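Long-range contacts in Rv3303c-lpdA (PDB 1XDI), which catalyses the FAD-dependent reduction of quinones by NADH or NADPH and may contribute to resistance against reactive oxygen intermediates: residues K52-S57 against Q85-V90; F197-T202 against E231-R236; S395-G400 against V418-A423. One frame throughout, in Å; residues are numbered along the deposited sequence.

Along the chain the three contacts come in series. Contact 1 pairs helices 48-64 and 83-107, and contact 2 pairs helices 192-203 and 223-235; both lie in the pyridine nucleotide-disulphide oxidoreductase part, with centres about 18 Å apart. They touch, Phe-54 and Ile-55 packing on Ala-200 and Phe-54 meeting Tyr-201. Contact 3, in the dimerisation domain, joins a loop to the end of strand 413-420, its centre about 16 Å from that of contact 2, without touching it. Contacts 1 and 3, with centres about 22 Å and nearest atoms about 9 Å apart, both reach the second subunit, tying the helix with Lys-52 of the FAD site and the dimerisation domain into the assembly.

Contact 1 of 3, residues K52-S57 against Q85-V90; sequences KTFIAS and QIHARV. With FAD (flavin-adenine dinucleotide), chain C.
Phe-54 and Ile-86 make the apolar heart of this crossing of helices 48-64 and 83-107, whose local axes run roughly antiparallel (142°) and approach to 9.3 Å. With CG anti to the backbone N (chi1 -172°), the Phe-54 ring swings out toward the second helix, and its CD1 lies 3.8 Å from Ile-86 CG2. Val-90 CG2 comes in at the edge of the same ring and also rests 3.9 Å from Phe-54 N, while the His-87 side chain runs alongside, pointing the same way. Phe-54, Ile-86 and Val-90 are all buried, with helix 192-203 as a further neighbour. In this pyridine nucleotide-disulphide oxidoreductase, helix 48-64 also carries Lys-52, whose NZ is hydrogen-bonded to FAD N5 at 3.1 Å and salt-bridged to Glu-196. Toward Arg-89 and Ala-56, both partly exposed, the packing thins out. There the extended chain of Arg-89 reaches toward helix 48-64, and Arg-89 NH1 donates to the buried Ser-57 OG at 2.9 Å (N-H...O 148°), with the hydroxyl in the guanidinium plane. CG2 of Thr-53, likewise buried, sits over one face of that group, and Ala-56 CB only skirts it, 4.4 Å from Arg-89 NH1. Met-394 O of the second subunit takes the bond from Arg-89 NH2, carrying this flank into the subunit interface.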
loop_
_atom_site.group_PDB
_atom_site.type_symbol
_atom_site.label_atom_id
_atom_site.label_comp_id
_atom_site.label_asym_id
_atom_site.label_seq_id
_atom_site.Cartn_x
_atom_site.Cartn_y
_atom_site.Cartn_z
ATOM N N LYS A 52 -24.895 -19.299 19.792
ATOM C CA LYS A 52 -25.249 -18.672 18.526
ATOM C C LYS A 52 -26.326 -19.480 17.843
ATOM O O LYS A 52 -27.178 -18.911 17.176
ATOM C CB LYS A 52 -24.027 -18.521 17.588
ATOM C CG LYS A 52 -23.163 -17.206 17.751
ATOM C CD LYS A 52 -22.397 -17.158 19.056
ATOM C CE LYS A 52 -22.860 -16.019 19.952
ATOM N NZ LYS A 52 -22.286 -16.117 21.327
ATOM N N THR A 53 -26.300 -20.797 18.005
ATOM C CA THR A 53 -27.331 -21.631 17.390
ATOM C C THR A 53 -28.624 -21.312 18.118
ATOM O O THR A 53 -29.626 -20.903 17.509
ATOM C CB THR A 53 -27.005 -23.111 17.543
ATOM O OG1 THR A 53 -25.622 -23.274 17.240
ATOM C CG2 THR A 53 -27.817 -24.000 16.577
ATOM N N PHE A 54 -28.596 -21.478 19.432
ATOM C CA PHE A 54 -29.764 -21.167 20.273
ATOM C C PHE A 54 -30.366 -19.813 19.901
ATOM O O PHE A 54 -31.570 -19.702 19.695
ATOM C CB PHE A 54 -29.363 -21.137 21.759
ATOM C CG PHE A 54 -30.504 -21.011 22.681
ATOM C CD1 PHE A 54 -31.322 -22.081 22.915
ATOM C CD2 PHE A 54 -30.796 -19.784 23.286
ATOM C CE1 PHE A 54 -32.456 -21.941 23.761
ATOM C CE2 PHE A 54 -31.933 -19.636 24.134
ATOM C CZ PHE A 54 -32.766 -20.717 24.366
ATOM N N ILE A 55 -29.511 -18.797 19.806
ATOM C CA ILE A 55 -29.930 -17.432 19.486
ATOM C C ILE A 55 -30.497 -17.296 18.091
ATOM O O ILE A 55 -31.396 -16.484 17.877
ATOM C CB ILE A 55 -28.766 -16.421 19.685
ATOM C CG1 ILE A 55 -28.508 -16.197 21.179
ATOM C CG2 ILE A 55 -29.077 -15.153 19.042
ATOM C CD1 ILE A 55 -27.325 -15.295 21.495
ATOM N N ALA A 56 -30.001 -18.099 17.155
ATOM C CA ALA A 56 -30.486 -18.048 15.772
ATOM C C ALA A 56 -31.896 -18.592 15.664
ATOM O O ALA A 56 -32.689 -18.125 14.847
ATOM C CB ALA A 56 -29.574 -18.844 14.858
ATOM N N SER A 57 -32.183 -19.608 16.471
ATOM C CA SER A 57 -33.512 -20.225 16.506
ATOM C C SER A 57 -34.467 -19.232 17.097
ATOM O O SER A 57 -35.560 -19.078 16.615
ATOM C CB SER A 57 -33.533 -21.481 17.374
ATOM O OG SER A 57 -32.776 -22.512 16.778
ATOM N N GLN A 85 -37.038 -29.370 20.783
ATOM C CA GLN A 85 -36.459 -29.516 19.457
ATOM C C GLN A 85 -35.417 -28.407 19.175
ATOM O O GLN A 85 -34.461 -28.639 18.411
ATOM C CB GLN A 85 -37.512 -29.646 18.337
ATOM C CG GLN A 85 -38.752 -28.871 18.500
ATOM C CD GLN A 85 -39.832 -29.286 17.479
ATOM O OE1 GLN A 85 -39.724 -28.985 16.285
ATOM N NE2 GLN A 85 -40.879 -29.979 17.958
ATOM N N ILE A 86 -35.555 -27.234 19.803
ATOM C CA ILE A 86 -34.553 -26.190 19.620
ATOM C C ILE A 86 -33.231 -26.759 20.190
ATOM O O ILE A 86 -32.184 -26.752 19.506
ATOM C CB ILE A 86 -34.908 -24.896 20.396
ATOM C CG1 ILE A 86 -35.981 -24.123 19.671
ATOM C CG2 ILE A 86 -33.677 -24.006 20.569
ATOM C CD1 ILE A 86 -36.637 -23.120 20.576
ATOM N N HIS A 87 -33.285 -27.238 21.439
ATOM C CA HIS A 87 -32.126 -27.827 22.128
ATOM C C HIS A 87 -31.541 -28.980 21.261
ATOM O O HIS A 87 -30.346 -29.098 21.056
ATOM C CB HIS A 87 -32.565 -28.360 23.505
ATOM C CG HIS A 87 -32.857 -27.294 24.521
ATOM N ND1 HIS A 87 -33.227 -27.589 25.818
ATOM C CD2 HIS A 87 -32.719 -25.943 24.475
ATOM C CE1 HIS A 87 -33.286 -26.473 26.524
ATOM N NE2 HIS A 87 -32.982 -25.458 25.736
ATOM N N ALA A 88 -32.407 -29.830 20.729
ATOM C CA ALA A 88 -31.963 -30.959 19.921
ATOM C C ALA A 88 -31.178 -30.447 18.696
ATOM O O ALA A 88 -30.240 -31.113 18.176
ATOM C CB ALA A 88 -33.152 -31.765 19.506
ATOM N N ARG A 89 -31.565 -29.257 18.236
ATOM C CA ARG A 89 -30.915 -28.678 17.079
ATOM C C ARG A 89 -29.634 -28.106 17.576
ATOM O O ARG A 89 -28.644 -28.032 16.841
ATOM C CB ARG A 89 -31.722 -27.579 16.468
ATOM C CG ARG A 89 -31.030 -27.001 15.325
ATOM C CD ARG A 89 -31.557 -25.596 15.022
ATOM N NE ARG A 89 -31.003 -25.095 13.770
ATOM C CZ ARG A 89 -30.869 -23.815 13.448
ATOM N NH1 ARG A 89 -31.252 -22.846 14.286
ATOM N NH2 ARG A 89 -30.333 -23.514 12.268
ATOM N N VAL A 90 -29.632 -27.712 18.842
ATOM C CA VAL A 90 -28.418 -27.156 19.382
ATOM C C VAL A 90 -27.367 -28.228 19.514
ATOM O O VAL A 90 -26.235 -28.003 19.111
ATOM C CB VAL A 90 -28.677 -26.461 20.714
ATOM C CG1 VAL A 90 -27.366 -26.181 21.490
ATOM C CG2 VAL A 90 -29.391 -25.201 20.406
HETATM P PA FAD C . -11.403 -24.234 23.860
HETATM O O1A FAD C . -12.033 -23.907 25.209
HETATM O O2A FAD C . -12.281 -24.014 22.630
HETATM O O5B FAD C . -10.988 -25.697 23.970
HETATM C C5B FAD C . -9.739 -26.219 24.428
HETATM C C4B FAD C . -10.078 -27.694 24.418
HETATM O O4B FAD C . -8.983 -28.492 24.788
HETATM C C3B FAD C . -11.294 -28.209 25.359
HETATM O O3B FAD C . -12.548 -28.311 24.682
HETATM C C2B FAD C . -10.851 -29.479 25.914
HETATM O O2B FAD C . -11.421 -30.691 25.412
HETATM C C1B FAD C . -9.365 -29.541 25.668
HETATM N N9A FAD C . -8.514 -29.645 26.786
HETATM C C8A FAD C . -8.456 -29.017 28.014
HETATM N N7A FAD C . -7.485 -29.447 28.779
HETATM C C5A FAD C . -6.867 -30.405 28.030
HETATM C C6A FAD C . -5.773 -31.261 28.243
HETATM N N6A FAD C . -5.079 -31.262 29.362
HETATM N N1A FAD C . -5.421 -32.131 27.231
HETATM C C2A FAD C . -6.093 -32.171 26.070
HETATM N N3A FAD C . -7.182 -31.362 25.777
HETATM C C4A FAD C . -7.465 -30.506 26.891
HETATM N N1 FAD C . -15.761 -16.356 20.874
HETATM C C2 FAD C . -15.995 -15.786 19.653
HETATM O O2 FAD C . -15.061 -15.497 18.881
HETATM N N3 FAD C . -17.295 -15.532 19.278
HETATM C C4 FAD C . -18.412 -15.806 20.017
HETATM O O4 FAD C . -19.522 -15.532 19.562
HETATM C C4X FAD C . -18.178 -16.357 21.206
HETATM N N5 FAD C . -19.328 -16.660 21.988
HETATM C C5X FAD C . -19.083 -17.252 23.253
HETATM C C6 FAD C . -20.164 -17.607 24.089
HETATM C C7 FAD C . -19.981 -18.198 25.368
HETATM C C7M FAD C . -21.207 -18.575 26.235
HETATM C C8 FAD C . -18.645 -18.419 25.812
HETATM C C8M FAD C . -18.328 -19.027 27.169
HETATM C C9 FAD C . -17.576 -18.106 25.023
HETATM C C9A FAD C . -17.737 -17.552 23.757
HETATM N N10 FAD C . -16.626 -17.202 22.850
HETATM C C10 FAD C . -16.845 -16.638 21.626
HETATM C "C1'" FAD C . -15.327 -17.522 23.308
HETATM C "C2'" FAD C . -14.643 -18.637 22.574
HETATM O "O2'" FAD C . -15.506 -19.827 22.614
HETATM C "C3'" FAD C . -13.304 -18.984 23.164
HETATM O "O3'" FAD C . -12.440 -17.897 22.956
HETATM C "C4'" FAD C . -12.592 -20.152 22.510
HETATM O "O4'" FAD C . -13.517 -21.268 22.796
HETATM C "C5'" FAD C . -11.345 -20.605 23.092
HETATM O "O5'" FAD C . -10.800 -21.625 22.269
HETATM P P FAD C . -9.551 -22.481 22.650
HETATM O O1P FAD C . -9.297 -23.272 21.503
HETATM O O2P FAD C . -8.421 -21.701 23.201
HETATM O O3P FAD C . -10.139 -23.312 23.809
#

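Contact 2 of 3, residues F197-T202 against E231-R236; sequences FVDAYT and ESFAER
Arg-236 and Asp-199 tie the end of helix 223-235 to the middle of helix 192-203, and the arginine chain touches its partner helix along most of its length. At the root, Arg-236 CB lies 3.5 Å from Thr-202 CG2. The same methyl stays beside CG and is 3.8 Å from Arg-236 CD, the two side chains crossing at about a right angle. A bend at chi3 (-91°) then turns the chain away from the threonine and carries the guanidinium to the carboxylate of Asp-199, with Arg-236 CZ 3.7 Å from Asp-199 OD1. There the grip is end-on and twofold: Arg-236 NH1 donates to Asp-199 OD1 at 2.8 Å, and Arg-236 NH2 to Asp-199 OD2 at 3.2 Å in the straighter bond (168°). The flat groups are not coplanar, however. Their planes stand 80° apart, and both oxygens are met from above the carboxylate plane. Each end of the bridge has a further ionic partner, Glu-203 for Arg-236 NH1 and Arg-359 for Asp-199 OD1, so the pair belongs to a small charge network. Beside the salt bridge, Phe-233 supplies the apolar part: Val-198 CG1 lies over one face of the ring, 4.0 Å from Phe-233 CE1, whereas Asp-199 CB meets the ring edge 3.7 Å from the same carbon. Thr-202 OG1 bonds back to Val-198 O, which also accepts the helical N-H of Thr-202, and this fixes the rotation that presents CG2 to the arginine. In the second Rossmann-type domain, helix 192-203 links parallel strands 185-188 and 208-211, and helix 223-235 leads on to strand 239-241. Val-198 packs down on Val-187, Val-208 and Val-210 of this sheet, while Ala-200 on another flank of the helix leans against helix 48-64.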
loop_
_atom_site.group_PDB
_atom_site.type_symbol
_atom_site.label_atom_id
_atom_site.label_comp_id
_atom_site.label_asym_id
_atom_site.label_seq_id
_atom_site.Cartn_x
_atom_site.Cartn_y
_atom_site.Cartn_z
ATOM N N PHE A 197 -27.757 -14.003 26.294
ATOM C CA PHE A 197 -28.813 -14.918 26.727
ATOM C C PHE A 197 -30.043 -14.178 27.243
ATOM O O PHE A 197 -31.163 -14.610 26.997
ATOM C CB PHE A 197 -28.282 -15.906 27.793
ATOM C CG PHE A 197 -27.468 -17.044 27.212
ATOM C CD1 PHE A 197 -28.020 -17.921 26.285
ATOM C CD2 PHE A 197 -26.166 -17.245 27.591
ATOM C CE1 PHE A 197 -27.275 -18.993 25.751
ATOM C CE2 PHE A 197 -25.408 -18.305 27.074
ATOM C CZ PHE A 197 -25.967 -19.183 26.147
ATOM N N VAL A 198 -29.850 -13.065 27.953
ATOM C CA VAL A 198 -30.975 -12.313 28.423
ATOM C C VAL A 198 -31.762 -11.965 27.145
ATOM O O VAL A 198 -32.992 -12.136 27.078
ATOM C CB VAL A 198 -30.498 -11.029 29.104
ATOM C CG1 VAL A 198 -31.636 -9.957 29.123
ATOM C CG2 VAL A 198 -29.966 -11.344 30.488
ATOM N N ASP A 199 -31.058 -11.479 26.124
ATOM C CA ASP A 199 -31.718 -11.107 24.899
ATOM C C ASP A 199 -32.413 -12.317 24.283
ATOM O O ASP A 199 -33.582 -12.269 23.925
ATOM C CB ASP A 199 -30.683 -10.531 23.964
ATOM C CG ASP A 199 -31.282 -9.953 22.680
ATOM O OD1 ASP A 199 -32.288 -10.475 22.129
ATOM O OD2 ASP A 199 -30.689 -8.985 22.163
ATOM N N ALA A 200 -31.695 -13.422 24.130
ATOM C CA ALA A 200 -32.310 -14.631 23.547
ATOM C C ALA A 200 -33.580 -15.090 24.316
ATOM O O ALA A 200 -34.626 -15.293 23.715
ATOM C CB ALA A 200 -31.261 -15.795 23.489
ATOM N N TYR A 201 -33.489 -15.256 25.634
ATOM C CA TYR A 201 -34.661 -15.673 26.407
ATOM C C TYR A 201 -35.843 -14.648 26.392
ATOM O O TYR A 201 -36.993 -15.042 26.352
ATOM C CB TYR A 201 -34.217 -16.090 27.833
ATOM C CG TYR A 201 -33.579 -17.501 27.859
ATOM C CD1 TYR A 201 -34.363 -18.636 27.619
ATOM C CD2 TYR A 201 -32.193 -17.714 28.113
ATOM C CE1 TYR A 201 -33.806 -19.948 27.650
ATOM C CE2 TYR A 201 -31.609 -19.057 28.118
ATOM C CZ TYR A 201 -32.440 -20.170 27.901
ATOM O OH TYR A 201 -32.006 -21.519 28.025
ATOM N N THR A 202 -35.566 -13.353 26.374
ATOM C CA THR A 202 -36.607 -12.315 26.317
ATOM C C THR A 202 -37.364 -12.483 24.984
ATOM O O THR A 202 -38.535 -12.179 24.862
ATOM C CB THR A 202 -35.930 -10.877 26.349
ATOM O OG1 THR A 202 -35.400 -10.630 27.659
ATOM C CG2 THR A 202 -36.906 -9.756 25.874
ATOM N N GLU A 231 -31.922 0.752 25.768
ATOM C CA GLU A 231 -33.302 1.078 25.416
ATOM C C GLU A 231 -34.079 -0.170 25.006
ATOM O O GLU A 231 -35.257 -0.310 25.337
ATOM C CB GLU A 231 -33.364 2.041 24.243
ATOM C CG GLU A 231 -32.995 3.465 24.573
ATOM C CD GLU A 231 -33.942 4.125 25.551
ATOM O OE1 GLU A 231 -35.172 3.818 25.520
ATOM O OE2 GLU A 231 -33.440 4.970 26.322
ATOM N N SER A 232 -33.417 -1.071 24.273
ATOM C CA SER A 232 -34.052 -2.289 23.800
ATOM C C SER A 232 -34.455 -3.227 24.934
ATOM O O SER A 232 -35.618 -3.594 25.020
ATOM C CB SER A 232 -33.147 -3.014 22.804
ATOM O OG SER A 232 -33.778 -4.187 22.267
ATOM N N PHE A 233 -33.530 -3.619 25.805
ATOM C CA PHE A 233 -33.920 -4.506 26.906
ATOM C C PHE A 233 -35.044 -3.875 27.734
ATOM O O PHE A 233 -35.978 -4.566 28.141
ATOM C CB PHE A 233 -32.768 -4.791 27.883
ATOM C CG PHE A 233 -31.679 -5.606 27.318
ATOM C CD1 PHE A 233 -31.945 -6.723 26.577
ATOM C CD2 PHE A 233 -30.381 -5.279 27.549
ATOM C CE1 PHE A 233 -30.906 -7.507 26.067
ATOM C CE2 PHE A 233 -29.362 -6.058 27.038
ATOM C CZ PHE A 233 -29.621 -7.169 26.305
ATOM N N ALA A 234 -34.946 -2.562 27.981
ATOM C CA ALA A 234 -35.928 -1.874 28.787
ATOM C C ALA A 234 -37.309 -1.919 28.168
ATOM O O ALA A 234 -38.271 -2.190 28.888
ATOM C CB ALA A 234 -35.492 -0.442 29.048
ATOM N N GLU A 235 -37.430 -1.674 26.859
ATOM C CA GLU A 235 -38.744 -1.735 26.242
ATOM C C GLU A 235 -39.272 -3.169 26.332
ATOM O O GLU A 235 -40.351 -3.383 26.831
ATOM C CB GLU A 235 -38.711 -1.289 24.779
ATOM C CG GLU A 235 -38.632 0.245 24.545
ATOM C CD GLU A 235 -37.711 0.624 23.343
ATOM O OE1 GLU A 235 -37.977 0.155 22.184
ATOM O OE2 GLU A 235 -36.715 1.391 23.558
ATOM N N ARG A 236 -38.525 -4.162 25.868
ATOM C CA ARG A 236 -38.970 -5.560 25.937
ATOM C C ARG A 236 -39.124 -5.997 27.412
ATOM O O ARG A 236 -39.311 -7.192 27.706
ATOM C CB ARG A 236 -37.984 -6.518 25.209
ATOM C CG ARG A 236 -37.664 -6.231 23.735
ATOM C CD ARG A 236 -36.611 -7.174 23.153
ATOM N NE ARG A 236 -35.225 -6.702 23.271
ATOM C CZ ARG A 236 -34.159 -7.403 22.861
ATOM N NH1 ARG A 236 -34.322 -8.599 22.314
ATOM N NH2 ARG A 236 -32.933 -6.922 22.988
#

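Contact 3 of 3, residues S395-G400 against V418-A423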
loop_
_atom_site.group_PDB
_atom_site.type_symbol
_atom_site.label_atom_id
_atom_site.label_comp_id
_atom_site.label_asym_id
_atom_site.label_seq_id
_atom_site.Cartn_x
_atom_site.Cartn_y
_atom_site.Cartn_z
ATOM N N SER A 395 -35.194 -4.150 5.943
ATOM C CA SER A 395 -35.105 -5.051 7.129
ATOM C C SER A 395 -35.661 -4.368 8.414
ATOM O O SER A 395 -35.346 -4.744 9.560
ATOM C CB SER A 395 -33.664 -5.483 7.387
ATOM O OG SER A 395 -32.957 -5.729 6.178
ATOM N N GLU A 396 -36.475 -3.340 8.188
ATOM C CA GLU A 396 -37.121 -2.579 9.237
ATOM C C GLU A 396 -36.256 -2.285 10.439
ATOM O O GLU A 396 -36.644 -2.591 11.568
ATOM C CB GLU A 396 -38.414 -3.279 9.656
ATOM C CG GLU A 396 -39.368 -3.437 8.503
ATOM C CD GLU A 396 -40.781 -3.328 8.938
ATOM O OE1 GLU A 396 -41.389 -2.243 8.783
ATOM O OE2 GLU A 396 -41.292 -4.331 9.461
ATOM N N MET A 397 -35.095 -1.678 10.162
ATOM C CA MET A 397 -34.101 -1.273 11.152
ATOM C C MET A 397 -34.293 0.200 11.350
ATOM O O MET A 397 -34.278 0.968 10.381
ATOM C CB MET A 397 -32.681 -1.444 10.640
ATOM C CG MET A 397 -32.289 -2.827 10.225
ATOM S SD MET A 397 -30.655 -2.795 9.498
ATOM C CE MET A 397 -30.857 -4.031 8.285
ATOM N N ARG A 398 -34.453 0.593 12.607
ATOM C CA ARG A 398 -34.632 1.985 12.923
ATOM C C ARG A 398 -33.563 2.559 13.864
ATOM O O ARG A 398 -33.480 3.765 14.060
ATOM C CB ARG A 398 -36.010 2.154 13.491
ATOM C CG ARG A 398 -37.033 1.817 12.470
ATOM C CD ARG A 398 -38.415 2.063 12.999
ATOM N NE ARG A 398 -38.507 3.382 13.605
ATOM C CZ ARG A 398 -38.274 4.516 12.953
ATOM N NH1 ARG A 398 -37.940 4.492 11.660
ATOM N NH2 ARG A 398 -38.341 5.671 13.611
ATOM N N HIS A 399 -32.702 1.719 14.410
ATOM C CA HIS A 399 -31.730 2.253 15.324
ATOM C C HIS A 399 -30.305 1.834 15.036
ATOM O O HIS A 399 -29.378 2.131 15.833
ATOM C CB HIS A 399 -32.135 1.855 16.726
ATOM C CG HIS A 399 -33.543 2.230 17.051
ATOM N ND1 HIS A 399 -33.909 3.512 17.375
ATOM C CD2 HIS A 399 -34.678 1.495 17.088
ATOM C CE1 HIS A 399 -35.210 3.553 17.606
ATOM N NE2 HIS A 399 -35.700 2.340 17.438
ATOM N N GLY A 400 -30.120 1.175 13.887
ATOM C CA GLY A 400 -28.782 0.751 13.520
ATOM C C GLY A 400 -27.942 1.923 13.046
ATOM O O GLY A 400 -28.474 3.016 12.747
ATOM N N VAL A 418 -20.175 -1.020 14.290
ATOM C CA VAL A 418 -21.352 -1.291 13.475
ATOM C C VAL A 418 -22.383 -1.949 14.339
ATOM O O VAL A 418 -22.101 -2.990 14.953
ATOM C CB VAL A 418 -21.076 -2.284 12.308
ATOM C CG1 VAL A 418 -22.299 -2.434 11.483
ATOM C CG2 VAL A 418 -19.983 -1.807 11.444
ATOM N N VAL A 419 -23.549 -1.325 14.402
ATOM C CA VAL A 419 -24.656 -1.880 15.118
ATOM C C VAL A 419 -25.759 -2.152 14.089
ATOM O O VAL A 419 -26.382 -1.203 13.606
ATOM C CB VAL A 419 -25.147 -0.903 16.180
ATOM C CG1 VAL A 419 -26.558 -1.248 16.640
ATOM C CG2 VAL A 419 -24.231 -0.970 17.351
ATOM N N ALA A 420 -25.976 -3.418 13.726
ATOM C CA ALA A 420 -27.047 -3.811 12.783
ATOM C C ALA A 420 -27.315 -5.321 12.879
ATOM O O ALA A 420 -26.577 -6.048 13.587
ATOM C CB ALA A 420 -26.684 -3.455 11.387
ATOM N N PRO A 421 -28.348 -5.831 12.164
ATOM C CA PRO A 421 -28.623 -7.270 12.272
ATOM C C PRO A 421 -27.471 -8.193 11.903
ATOM O O PRO A 421 -27.324 -9.260 12.526
ATOM C CB PRO A 421 -29.844 -7.472 11.390
ATOM C CG PRO A 421 -30.463 -6.090 11.309
ATOM C CD PRO A 421 -29.289 -5.192 11.229
ATOM N N ILE A 422 -26.640 -7.807 10.921
ATOM C CA ILE A 422 -25.505 -8.657 10.561
ATOM C C ILE A 422 -24.192 -7.933 10.784
ATOM O O ILE A 422 -23.319 -7.939 9.941
ATOM C CB ILE A 422 -25.585 -9.109 9.065
ATOM C CG1 ILE A 422 -25.816 -7.904 8.177
ATOM C CG2 ILE A 422 -26.652 -10.195 8.874
ATOM C CD1 ILE A 422 -25.867 -8.287 6.738
ATOM N N ALA A 423 -24.036 -7.290 11.921
ATOM C CA ALA A 423 -22.818 -6.534 12.119
ATOM C C ALA A 423 -21.596 -7.448 12.087
ATOM O O ALA A 423 -20.525 -7.058 11.580
ATOM C CB ALA A 423 -22.872 -5.765 13.437
#
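Met-397 reaches Pro-421 through a side chain that leaves its backbone with CG opposite the carbonyl carbon (chi1 -59°), runs straight on at chi2 (174°) and bends at chi3 (-145°). The first two torsions send the thioether toward residues 418-423, and the bend lays the terminal methyl against the proline ring as well. The end of Met-397 thus meets the CG-CD edge of Pro-421: Met-397 SD is 3.3 Å and Met-397 CE 3.5 Å from Pro-421 CD, and Met-397 CG is 3.9 Å from Pro-421 CG. Ala-420 CB lies farther back, 4.4 Å from Met-397 SD. These are apolar contacts, and Leu-453 adds another surface to the methionine. Where the two segments draw together at the other end, backbone replaces side chains: Gly-400 CA stands 3.1 Å from Val-419 O, and Val-419 CG1 is near the carbonyl of His-399. Just beyond, Val-419 is hydrogen-bonded through its backbone to Phe-401, while Gly-400 bonds to Leu-386. Before the methionine, Glu-396 has positive phi and serves as the C-prime residue of a Schellman motif that ends helix 390-394; its carboxylate is salt-bridged to Arg-66. On the second segment the chain turns after Ala-420, Ile-422 takes the N-cap position, and helix 423-436 begins. The contact thus closes the open end of a beta hairpin in the antiparallel sheet of the dimerisation domain: residues 395-400 lead into its first strand, 401-407, and residues 418-423 leave its second, 413-420.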